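Local coordinates for protein D-alanyl transferase DltD (PDB 6PFX) that probably takes part in the D-alanylation of lipoteichoic acid, a step in building the cell wall of Gram-positive bacteria, at residues Glu288-Pro294 with Phe327-Phe333; Lys316-Phe320 with Asp392-Leu396; Gln321-Phe327 with Tyr375-Phe381. One frame throughout, in Å; residues are numbered along the deposited sequence.

Contact 1: Glu288-Pro294 with Phe327-Phe333; sequences EVLFIIP and FNRIADF
Arg329 grips Glu288 end-on: NH1 and NH2 both converge on Glu288 OE1, NH2 at 3.0 Å, in a salt bridge whose carboxylate and guanidinium planes stand 84° apart. OE1 lies in the guanidinium plane, and so does Val289 O, which takes a second bond from Arg329 NH1 at 3.0 Å. The bend at chi3 (-65°) of Arg329 turns the guanidinium toward Glu288, and these in-plane bonds hold its rotation, while CG rests 3.8 Å from Leu290 CD1. Beyond the charged pair, the edge of Phe291 is turned toward the face of Phe327 in an offset edge-to-face pair, with Phe291 CE2 3.6 Å from Phe327 CD1. These side chains flank two neighbouring parallel strands of the SGNH-hydrolase-like sheet, in which 330-332 is the outermost strand within the chain. Backbone bonds zigzag between them, the shortest from Ala331 N to Phe291 O at 2.7 Å; further on, Phe333 N reaches Ile293 O. Where the strands diverge, a water accepts from Arg329 N and donates to Val289 O. In the second shell, Ser373 also bonds Glu288 OE1, Lys319 pairs with Asp332, and Leu279 and Leu282 of helix 271-284 pack against Phe291.

Contact 2: Lys316-Phe320 with Asp392-Leu396; sequences KKIKF and DKLQL
Leu394 lays its CD2 methyl over the centre of the Phe320 ring, 4.0 Å from the ring centroid and only 7° off the normal, a CH-pi contact. Its other methyl, CD1, drops toward the root of the same side chain and comes within 3.9 Å of Phe320 CG, so the leucine fork spans the ring from its middle to its point of attachment. Phe320 holds CG anti to its own backbone N (chi1 179°), which swings the ring off the helix toward the C-terminal tail. Leu396 closes in obliquely, its CG 3.5 Å from Phe320 CD2, while the carbonyl oxygen of Gln395 lies in the ring plane at the edge. One turn earlier, Lys316 runs outward nearly extended as far as CE and then bends at chi4 (-98°), bringing NZ to the tail backbone. There it donates to Leu394 O at 2.7 Å, from a direction slightly tilted from the carbonyl plane, and more weakly to Asp392 O at 3.4 Å. Pro391 O is a further acceptor, so one ammonium gathers several carbonyls of the irregular chain around Pro391-Leu394. The arrangement is surface packing: the final residues of the model lie along one side of helix 308-323, the leucines packing on Phe320 at one end while Lys316 NZ binds backbone carbonyls at the other. From the remaining sides of that helix, Ile318 points inward to helix 271-284 and strand 288-293, whereas Lys317 reaches the carbonyl of Trp386 in helix 384-388.

Contact 3: Gln321-Phe327 with Tyr375-Phe381; sequences QLNSQGF and YHLDDAF
A Schellman motif ends helix 308-323, and the loop leading to helix 384-388 is fastened against that terminus. Gly326, at positive phi (104°), turns the chain out of the helix, and the two bonds of the motif run from Phe327 N to Leu322 O and from Gly326 N to Asn323 O; Gln325 N also reaches Leu322 O, from the opposite face of its carbonyl plane to Phe327 N. Gly326 has no side chain and lies with its backbone against Tyr375. Gln325 then makes two links to the loop. Its backbone O accepts from His376 N at 2.9 Å, and its side-chain OE1 accepts from Asp378 N, also at 2.9 Å and nearly straight (166°). The amide is held at its other end too, because NE2 donates back to Gln321 O in the last helical turn; Gln276 adds a bond to OE1. Where the two backbones run side by side, a water donates to both Ser324 O and His376 O. At one end of the contact, Tyr375 lies over a face of the Phe327 ring as an offset stack, centroids 4.1 Å apart and planes at 26°, with CE1 only 3.3 Å from Phe327 CD1; its hydroxyl bonds the backbone of Asn287. At the other, Gln321 spreads its amide almost parallel to the Phe381 ring, OE1 accepting from Trp386 NE1, and sets CG over that ring's face, 3.8 Å from the centroid. Ser324 OG, hydrogen-bonded to Phe320 O, meets the edge of Phe381, 3.3 Å from CZ. An Asx turn, with Asp378 OD1 accepting from Ala380 N, leads into the 3-10 segment that carries Phe381. The whole is a Schellman motif at a helix C-terminus, with a loop from later in the chain packed against it.

Helix 308-323 is the common thread: contacts 2 and 3 use successive parts of it, and the chain then passes through Phe327, shared by contacts 1 and 3, into strand 330-332. The centres of contacts 1 and 2 lie about 15 Å apart, those of 1 and 3 about 14 Å, and those of 2 and 3 about 12 Å. Along the chain the order is strand 288-293, the helix, strand 330-332, then 375-381 and finally 392-396, so contact 1 interleaves with both others while contact 3 falls within the span of contact 2. The two parallel strands at the sheet margin are thus joined by a crossover connection that includes helix 308-323, which the C-terminal region wraps from outside.

Contact 1: Glu288-Pro294 with Phe327-Phe333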
loop_
_atom_site.group_PDB
_atom_site.type_symbol
_atom_site.label_atom_id
_atom_site.label_comp_id
_atom_site.label_asym_id
_atom_site.label_seq_id
_atom_site.Cartn_x
_atom_site.Cartn_y
_atom_site.Cartn_z
ATOM N N GLU A 288 11.076 5.394 9.131
ATOM C CA GLU A 288 10.492 6.700 8.867
ATOM C C GLU A 288 9.623 6.543 7.628
ATOM O O GLU A 288 10.044 5.916 6.651
ATOM C CB GLU A 288 11.573 7.743 8.626
ATOM C CG GLU A 288 12.391 8.079 9.888
ATOM C CD GLU A 288 11.636 8.951 10.897
ATOM O OE1 GLU A 288 10.554 9.489 10.579
ATOM O OE2 GLU A 288 12.131 9.104 12.035
ATOM N N VAL A 289 8.405 7.064 7.678
ATOM C CA VAL A 289 7.419 6.775 6.646
ATOM C C VAL A 289 6.803 8.073 6.150
ATOM O O VAL A 289 6.511 8.977 6.941
ATOM C CB VAL A 289 6.288 5.849 7.166
ATOM C CG1 VAL A 289 5.438 5.308 6.011
ATOM C CG2 VAL A 289 6.817 4.716 8.013
ATOM N N LEU A 290 6.598 8.153 4.833
ATOM C CA LEU A 290 5.724 9.140 4.208
ATOM C C LEU A 290 4.454 8.424 3.756
ATOM O O LEU A 290 4.510 7.522 2.907
ATOM C CB LEU A 290 6.398 9.824 3.014
ATOM C CG LEU A 290 5.505 10.716 2.134
ATOM C CD1 LEU A 290 4.967 11.937 2.894
ATOM C CD2 LEU A 290 6.240 11.170 0.853
ATOM N N PHE A 291 3.319 8.806 4.338
ATOM C CA PHE A 291 2.017 8.301 3.927
ATOM C C PHE A 291 1.395 9.282 2.942
ATOM O O PHE A 291 1.516 10.497 3.111
ATOM C CB PHE A 291 1.080 8.122 5.128
ATOM C CG PHE A 291 1.543 7.066 6.100
ATOM C CD1 PHE A 291 1.221 5.737 5.896
ATOM C CD2 PHE A 291 2.301 7.404 7.213
ATOM C CE1 PHE A 291 1.648 4.748 6.779
ATOM C CE2 PHE A 291 2.742 6.416 8.105
ATOM C CZ PHE A 291 2.405 5.091 7.887
ATOM N N ILE A 292 0.761 8.745 1.900
ATOM C CA ILE A 292 0.082 9.528 0.863
ATOM C C ILE A 292 -1.374 9.084 0.820
ATOM O O ILE A 292 -1.655 7.882 0.721
ATOM C CB ILE A 292 0.769 9.347 -0.512
ATOM C CG1 ILE A 292 2.243 9.754 -0.394
ATOM C CG2 ILE A 292 0.021 10.126 -1.613
ATOM C CD1 ILE A 292 3.124 9.397 -1.580
ATOM N N ILE A 293 -2.292 10.054 0.878
ATOM C CA ILE A 293 -3.729 9.802 0.828
ATOM C C ILE A 293 -4.265 10.469 -0.429
ATOM O O ILE A 293 -4.314 11.708 -0.493
ATOM C CB ILE A 293 -4.459 10.396 2.034
ATOM C CG1 ILE A 293 -3.815 9.938 3.339
ATOM C CG2 ILE A 293 -5.904 9.926 1.995
ATOM C CD1 ILE A 293 -4.414 10.544 4.605
ATOM N N PRO A 294 -4.635 9.707 -1.450
ATOM C CA PRO A 294 -5.111 10.307 -2.696
ATOM C C PRO A 294 -6.566 10.709 -2.588
ATOM O O PRO A 294 -7.319 10.160 -1.772
ATOM C CB PRO A 294 -4.975 9.162 -3.709
ATOM C CG PRO A 294 -5.257 7.937 -2.848
ATOM C CD PRO A 294 -4.500 8.244 -1.562
ATOM N N PHE A 327 3.203 9.106 13.796
ATOM C CA PHE A 327 3.394 9.145 12.349
ATOM C C PHE A 327 2.854 10.483 11.865
ATOM O O PHE A 327 1.645 10.651 11.706
ATOM C CB PHE A 327 2.654 7.986 11.701
ATOM C CG PHE A 327 3.152 6.614 12.105
ATOM C CD1 PHE A 327 4.202 6.017 11.422
ATOM C CD2 PHE A 327 2.543 5.909 13.123
ATOM C CE1 PHE A 327 4.638 4.764 11.750
ATOM C CE2 PHE A 327 2.964 4.655 13.450
ATOM C CZ PHE A 327 4.031 4.076 12.765
ATOM N N ASN A 328 3.747 11.451 11.651
ATOM C CA ASN A 328 3.319 12.814 11.371
ATOM C C ASN A 328 3.723 13.285 9.980
ATOM O O ASN A 328 3.537 14.467 9.660
ATOM C CB ASN A 328 3.885 13.793 12.406
ATOM C CG ASN A 328 3.402 13.511 13.803
ATOM O OD1 ASN A 328 4.195 13.362 14.736
ATOM N ND2 ASN A 328 2.102 13.450 13.964
ATOM N N ARG A 329 4.246 12.392 9.147
ATOM C CA ARG A 329 4.708 12.733 7.800
ATOM C C ARG A 329 3.686 12.167 6.820
ATOM O O ARG A 329 3.724 10.981 6.475
ATOM C CB ARG A 329 6.097 12.167 7.546
ATOM C CG ARG A 329 6.727 12.625 6.241
ATOM C CD ARG A 329 8.067 11.954 6.002
ATOM N NE ARG A 329 9.108 12.289 6.963
ATOM C CZ ARG A 329 9.443 11.519 7.996
ATOM N NH1 ARG A 329 8.787 10.393 8.234
ATOM N NH2 ARG A 329 10.422 11.890 8.808
ATOM N N ILE A 330 2.771 13.027 6.387
ATOM C CA ILE A 330 1.573 12.616 5.670
ATOM C C ILE A 330 1.336 13.633 4.569
ATOM O O ILE A 330 1.259 14.837 4.837
ATOM C CB ILE A 330 0.338 12.565 6.591
ATOM C CG1 ILE A 330 0.557 11.631 7.779
ATOM C CG2 ILE A 330 -0.905 12.123 5.793
ATOM C CD1 ILE A 330 -0.520 11.706 8.825
ATOM N N ALA A 331 1.217 13.150 3.347
ATOM C CA ALA A 331 0.802 13.961 2.206
ATOM C C ALA A 331 -0.669 13.651 1.974
ATOM O O ALA A 331 -1.010 12.662 1.323
ATOM C CB ALA A 331 1.624 13.616 0.973
ATOM N N ASP A 332 -1.537 14.504 2.491
ATOM C CA ASP A 332 -2.982 14.318 2.392
ATOM C C ASP A 332 -3.468 15.121 1.195
ATOM O O ASP A 332 -3.487 16.356 1.236
ATOM C CB ASP A 332 -3.641 14.795 3.684
ATOM C CG ASP A 332 -5.159 14.749 3.633
ATOM O OD1 ASP A 332 -5.738 14.330 2.611
ATOM O OD2 ASP A 332 -5.779 15.136 4.642
ATOM N N PHE A 333 -3.827 14.422 0.118
ATOM C CA PHE A 333 -4.282 15.052 -1.116
ATOM C C PHE A 333 -5.800 14.951 -1.321
ATOM O O PHE A 333 -6.283 15.192 -2.430
ATOM C CB PHE A 333 -3.546 14.446 -2.319
ATOM C CG PHE A 333 -2.059 14.701 -2.348
ATOM C CD1 PHE A 333 -1.541 15.962 -2.128
ATOM C CD2 PHE A 333 -1.188 13.670 -2.641
ATOM C CE1 PHE A 333 -0.172 16.175 -2.175
ATOM C CE2 PHE A 333 0.163 13.885 -2.705
ATOM C CZ PHE A 333 0.668 15.131 -2.469
HETATM O O HOH W 1 4.664 9.445 9.114
#

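Contact 2: Lys316-Phe320 with Asp392-Leu396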
loop_
_atom_site.group_PDB
_atom_site.type_symbol
_atom_site.label_atom_id
_atom_site.label_comp_id
_atom_site.label_asym_id
_atom_site.label_seq_id
_atom_site.Cartn_x
_atom_site.Cartn_y
_atom_site.Cartn_z
ATOM N N LYS A 316 -9.674 12.342 8.181
ATOM C CA LYS A 316 -9.567 12.754 9.578
ATOM C C LYS A 316 -9.296 11.554 10.476
ATOM O O LYS A 316 -8.445 11.619 11.374
ATOM C CB LYS A 316 -10.858 13.449 10.023
ATOM C CG LYS A 316 -10.823 14.020 11.450
ATOM C CD LYS A 316 -12.094 14.783 11.814
ATOM C CE LYS A 316 -11.892 15.612 13.066
ATOM N NZ LYS A 316 -12.394 14.933 14.267
ATOM N N LYS A 317 -10.013 10.456 10.240
ATOM C CA LYS A 317 -9.889 9.272 11.077
ATOM C C LYS A 317 -8.516 8.624 10.913
ATOM O O LYS A 317 -7.864 8.264 11.906
ATOM C CB LYS A 317 -11.008 8.282 10.748
ATOM C CG LYS A 317 -11.005 7.060 11.643
ATOM C CD LYS A 317 -12.302 6.261 11.518
ATOM C CE LYS A 317 -12.222 4.954 12.295
ATOM N NZ LYS A 317 -13.561 4.260 12.310
ATOM N N ILE A 318 -8.049 8.469 9.669
ATOM C CA ILE A 318 -6.750 7.823 9.469
ATOM C C ILE A 318 -5.617 8.704 9.974
ATOM O O ILE A 318 -4.632 8.194 10.525
ATOM C CB ILE A 318 -6.574 7.345 8.013
ATOM C CG1 ILE A 318 -5.647 6.126 7.959
ATOM C CG2 ILE A 318 -6.085 8.445 7.125
ATOM C CD1 ILE A 318 -6.233 4.901 8.619
ATOM N N LYS A 319 -5.756 10.028 9.843
ATOM C CA LYS A 319 -4.744 10.948 10.359
ATOM C C LYS A 319 -4.714 10.957 11.881
ATOM O O LYS A 319 -3.632 11.058 12.467
ATOM C CB LYS A 319 -4.919 12.337 9.750
ATOM C CG LYS A 319 -4.571 12.347 8.261
ATOM C CD LYS A 319 -4.355 13.744 7.693
ATOM C CE LYS A 319 -5.441 14.709 8.081
ATOM N NZ LYS A 319 -5.283 15.977 7.304
ATOM N N PHE A 320 -5.867 10.800 12.537
ATOM C CA PHE A 320 -5.857 10.628 13.986
ATOM C C PHE A 320 -5.080 9.374 14.370
ATOM O O PHE A 320 -4.242 9.399 15.282
ATOM C CB PHE A 320 -7.289 10.562 14.510
ATOM C CG PHE A 320 -7.377 10.353 15.986
ATOM C CD1 PHE A 320 -7.409 9.078 16.526
ATOM C CD2 PHE A 320 -7.419 11.436 16.840
ATOM C CE1 PHE A 320 -7.489 8.891 17.902
ATOM C CE2 PHE A 320 -7.499 11.257 18.203
ATOM C CZ PHE A 320 -7.520 9.985 18.736
ATOM N N ASP A 392 -15.982 12.412 13.765
ATOM C CA ASP A 392 -16.238 13.831 13.989
ATOM C C ASP A 392 -15.862 14.302 15.387
ATOM O O ASP A 392 -15.487 15.467 15.557
ATOM C CB ASP A 392 -17.713 14.145 13.745
ATOM C CG ASP A 392 -18.144 13.849 12.335
ATOM O OD1 ASP A 392 -17.671 12.837 11.771
ATOM O OD2 ASP A 392 -18.975 14.618 11.805
ATOM N N LYS A 393 -15.976 13.452 16.396
ATOM C CA LYS A 393 -15.628 13.866 17.751
ATOM C C LYS A 393 -14.152 13.705 18.079
ATOM O O LYS A 393 -13.721 14.141 19.153
ATOM C CB LYS A 393 -16.514 13.132 18.754
ATOM C CG LYS A 393 -17.922 13.722 18.772
ATOM C CD LYS A 393 -18.912 12.838 19.501
ATOM C CE LYS A 393 -19.950 13.672 20.250
ATOM N NZ LYS A 393 -20.964 12.819 20.935
ATOM N N LEU A 394 -13.355 13.154 17.172
ATOM C CA LEU A 394 -11.944 12.959 17.462
ATOM C C LEU A 394 -11.235 14.300 17.551
ATOM O O LEU A 394 -11.462 15.198 16.735
ATOM C CB LEU A 394 -11.285 12.140 16.364
ATOM C CG LEU A 394 -11.756 10.700 16.262
ATOM C CD1 LEU A 394 -11.130 10.036 15.058
ATOM C CD2 LEU A 394 -11.443 9.914 17.537
ATOM N N GLN A 395 -10.361 14.429 18.542
ATOM C CA GLN A 395 -9.549 15.627 18.671
ATOM C C GLN A 395 -8.188 15.234 19.218
ATOM O O GLN A 395 -8.106 14.457 20.171
ATOM C CB GLN A 395 -10.217 16.627 19.616
ATOM C CG GLN A 395 -9.606 18.011 19.579
ATOM C CD GLN A 395 -10.487 19.057 20.238
ATOM O OE1 GLN A 395 -11.476 18.731 20.897
ATOM N NE2 GLN A 395 -10.134 20.325 20.055
ATOM N N LEU A 396 -7.133 15.767 18.613
ATOM C CA LEU A 396 -5.795 15.631 19.160
ATOM C C LEU A 396 -5.344 16.968 19.736
ATOM O O LEU A 396 -4.944 17.856 18.984
ATOM C CB LEU A 396 -4.811 15.208 18.079
ATOM C CG LEU A 396 -4.869 13.754 17.621
ATOM C CD1 LEU A 396 -3.759 13.491 16.609
ATOM C CD2 LEU A 396 -4.760 12.803 18.811
#

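Contact 3: Gln321-Phe327 with Tyr375-Phe381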
loop_
_atom_site.group_PDB
_atom_site.type_symbol
_atom_site.label_atom_id
_atom_site.label_comp_id
_atom_site.label_asym_id
_atom_site.label_seq_id
_atom_site.Cartn_x
_atom_site.Cartn_y
_atom_site.Cartn_z
ATOM N N GLN A 321 -5.311 8.269 13.657
ATOM C CA GLN A 321 -4.614 7.028 13.989
ATOM C C GLN A 321 -3.110 7.187 13.794
ATOM O O GLN A 321 -2.306 6.699 14.602
ATOM C CB GLN A 321 -5.146 5.879 13.121
ATOM C CG GLN A 321 -4.588 4.469 13.470
ATOM C CD GLN A 321 -5.365 3.362 12.765
ATOM O OE1 GLN A 321 -6.406 3.627 12.147
ATOM N NE2 GLN A 321 -4.863 2.133 12.829
ATOM N N LEU A 322 -2.717 7.883 12.726
ATOM C CA LEU A 322 -1.307 8.101 12.425
ATOM C C LEU A 322 -0.684 9.067 13.424
ATOM O O LEU A 322 0.283 8.723 14.113
ATOM C CB LEU A 322 -1.193 8.610 10.980
ATOM C CG LEU A 322 -1.459 7.557 9.900
ATOM C CD1 LEU A 322 -1.595 8.156 8.522
ATOM C CD2 LEU A 322 -0.342 6.518 9.871
ATOM N N ASN A 323 -1.249 10.274 13.529
ATOM C CA ASN A 323 -0.652 11.331 14.334
ATOM C C ASN A 323 -0.631 10.971 15.813
ATOM O O ASN A 323 0.331 11.295 16.524
ATOM C CB ASN A 323 -1.430 12.635 14.144
ATOM C CG ASN A 323 -1.263 13.230 12.770
ATOM O OD1 ASN A 323 -0.287 12.964 12.063
ATOM N ND2 ASN A 323 -2.205 14.078 12.393
ATOM N N SER A 324 -1.692 10.330 16.307
ATOM C CA SER A 324 -1.747 10.014 17.727
ATOM C C SER A 324 -0.625 9.072 18.133
ATOM O O SER A 324 -0.295 8.987 19.320
ATOM C CB SER A 324 -3.090 9.378 18.100
ATOM O OG SER A 324 -3.219 8.075 17.560
ATOM N N GLN A 325 -0.056 8.342 17.181
ATOM C CA GLN A 325 0.988 7.376 17.471
ATOM C C GLN A 325 2.361 7.827 17.005
ATOM O O GLN A 325 3.336 7.083 17.171
ATOM C CB GLN A 325 0.615 6.032 16.829
ATOM C CG GLN A 325 -0.743 5.500 17.318
ATOM C CD GLN A 325 -1.015 4.114 16.780
ATOM O OE1 GLN A 325 -0.704 3.104 17.426
ATOM N NE2 GLN A 325 -1.603 4.052 15.592
ATOM N N GLY A 326 2.476 9.035 16.471
ATOM C CA GLY A 326 3.763 9.594 16.122
ATOM C C GLY A 326 4.102 9.591 14.650
ATOM O O GLY A 326 5.200 10.045 14.286
ATOM N N PHE A 327 3.203 9.106 13.796
ATOM C CA PHE A 327 3.394 9.145 12.349
ATOM C C PHE A 327 2.854 10.483 11.865
ATOM O O PHE A 327 1.645 10.651 11.706
ATOM C CB PHE A 327 2.654 7.986 11.701
ATOM C CG PHE A 327 3.152 6.614 12.105
ATOM C CD1 PHE A 327 4.202 6.017 11.422
ATOM C CD2 PHE A 327 2.543 5.909 13.123
ATOM C CE1 PHE A 327 4.638 4.764 11.750
ATOM C CE2 PHE A 327 2.964 4.655 13.450
ATOM C CZ PHE A 327 4.031 4.076 12.765
ATOM N N TYR A 375 7.604 6.850 18.159
ATOM C CA TYR A 375 6.292 6.234 18.095
ATOM C C TYR A 375 5.778 5.842 19.467
ATOM O O TYR A 375 6.542 5.425 20.347
ATOM C CB TYR A 375 6.310 5.022 17.164
ATOM C CG TYR A 375 6.755 5.387 15.766
ATOM C CD1 TYR A 375 6.036 6.320 15.033
ATOM C CD2 TYR A 375 7.883 4.815 15.179
ATOM C CE1 TYR A 375 6.417 6.678 13.758
ATOM C CE2 TYR A 375 8.271 5.164 13.898
ATOM C CZ TYR A 375 7.537 6.099 13.198
ATOM O OH TYR A 375 7.886 6.451 11.930
ATOM N N HIS A 376 4.464 5.979 19.626
ATOM C CA HIS A 376 3.740 5.558 20.823
ATOM C C HIS A 376 2.561 4.728 20.338
ATOM O O HIS A 376 1.474 5.269 20.115
ATOM C CB HIS A 376 3.304 6.763 21.624
ATOM C CG HIS A 376 4.451 7.502 22.224
ATOM N ND1 HIS A 376 5.002 8.624 21.643
ATOM C CD2 HIS A 376 5.196 7.241 23.322
ATOM C CE1 HIS A 376 6.022 9.036 22.374
ATOM N NE2 HIS A 376 6.160 8.214 23.398
ATOM N N LEU A 377 2.779 3.422 20.163
ATOM C CA LEU A 377 1.716 2.559 19.666
ATOM C C LEU A 377 0.604 2.388 20.697
ATOM O O LEU A 377 0.850 2.315 21.907
ATOM C CB LEU A 377 2.254 1.192 19.263
ATOM C CG LEU A 377 3.211 1.196 18.075
ATOM C CD1 LEU A 377 3.898 -0.147 17.975
ATOM C CD2 LEU A 377 2.470 1.534 16.790
ATOM N N ASP A 378 -0.634 2.340 20.208
ATOM C CA ASP A 378 -1.798 2.083 21.043
ATOM C C ASP A 378 -2.562 0.903 20.466
ATOM O O ASP A 378 -3.113 0.989 19.363
ATOM C CB ASP A 378 -2.708 3.302 21.097
ATOM C CG ASP A 378 -3.765 3.188 22.173
ATOM O OD1 ASP A 378 -4.035 2.072 22.685
ATOM O OD2 ASP A 378 -4.320 4.240 22.528
ATOM N N ASP A 379 -2.634 -0.177 21.235
ATOM C CA ASP A 379 -3.321 -1.380 20.791
ATOM C C ASP A 379 -4.835 -1.209 20.727
ATOM O O ASP A 379 -5.503 -2.061 20.134
ATOM C CB ASP A 379 -2.901 -2.540 21.696
ATOM C CG ASP A 379 -1.418 -2.882 21.571
ATOM O OD1 ASP A 379 -0.899 -2.942 20.439
ATOM O OD2 ASP A 379 -0.766 -3.111 22.615
ATOM N N ALA A 380 -5.396 -0.130 21.284
ATOM C CA ALA A 380 -6.816 0.138 21.093
ATOM C C ALA A 380 -7.190 0.188 19.617
ATOM O O ALA A 380 -8.360 0.005 19.263
ATOM C CB ALA A 380 -7.210 1.479 21.725
ATOM N N PHE A 381 -6.236 0.503 18.738
ATOM C CA PHE A 381 -6.583 0.612 17.321
ATOM C C PHE A 381 -6.872 -0.745 16.677
ATOM O O PHE A 381 -7.319 -0.778 15.525
ATOM C CB PHE A 381 -5.486 1.386 16.577
ATOM C CG PHE A 381 -5.455 2.858 16.890
ATOM C CD1 PHE A 381 -6.492 3.693 16.477
ATOM C CD2 PHE A 381 -4.368 3.424 17.550
ATOM C CE1 PHE A 381 -6.448 5.037 16.751
ATOM C CE2 PHE A 381 -4.340 4.772 17.842
ATOM C CZ PHE A 381 -5.366 5.581 17.415
HETATM O O HOH W 2 -0.767 6.783 21.035
#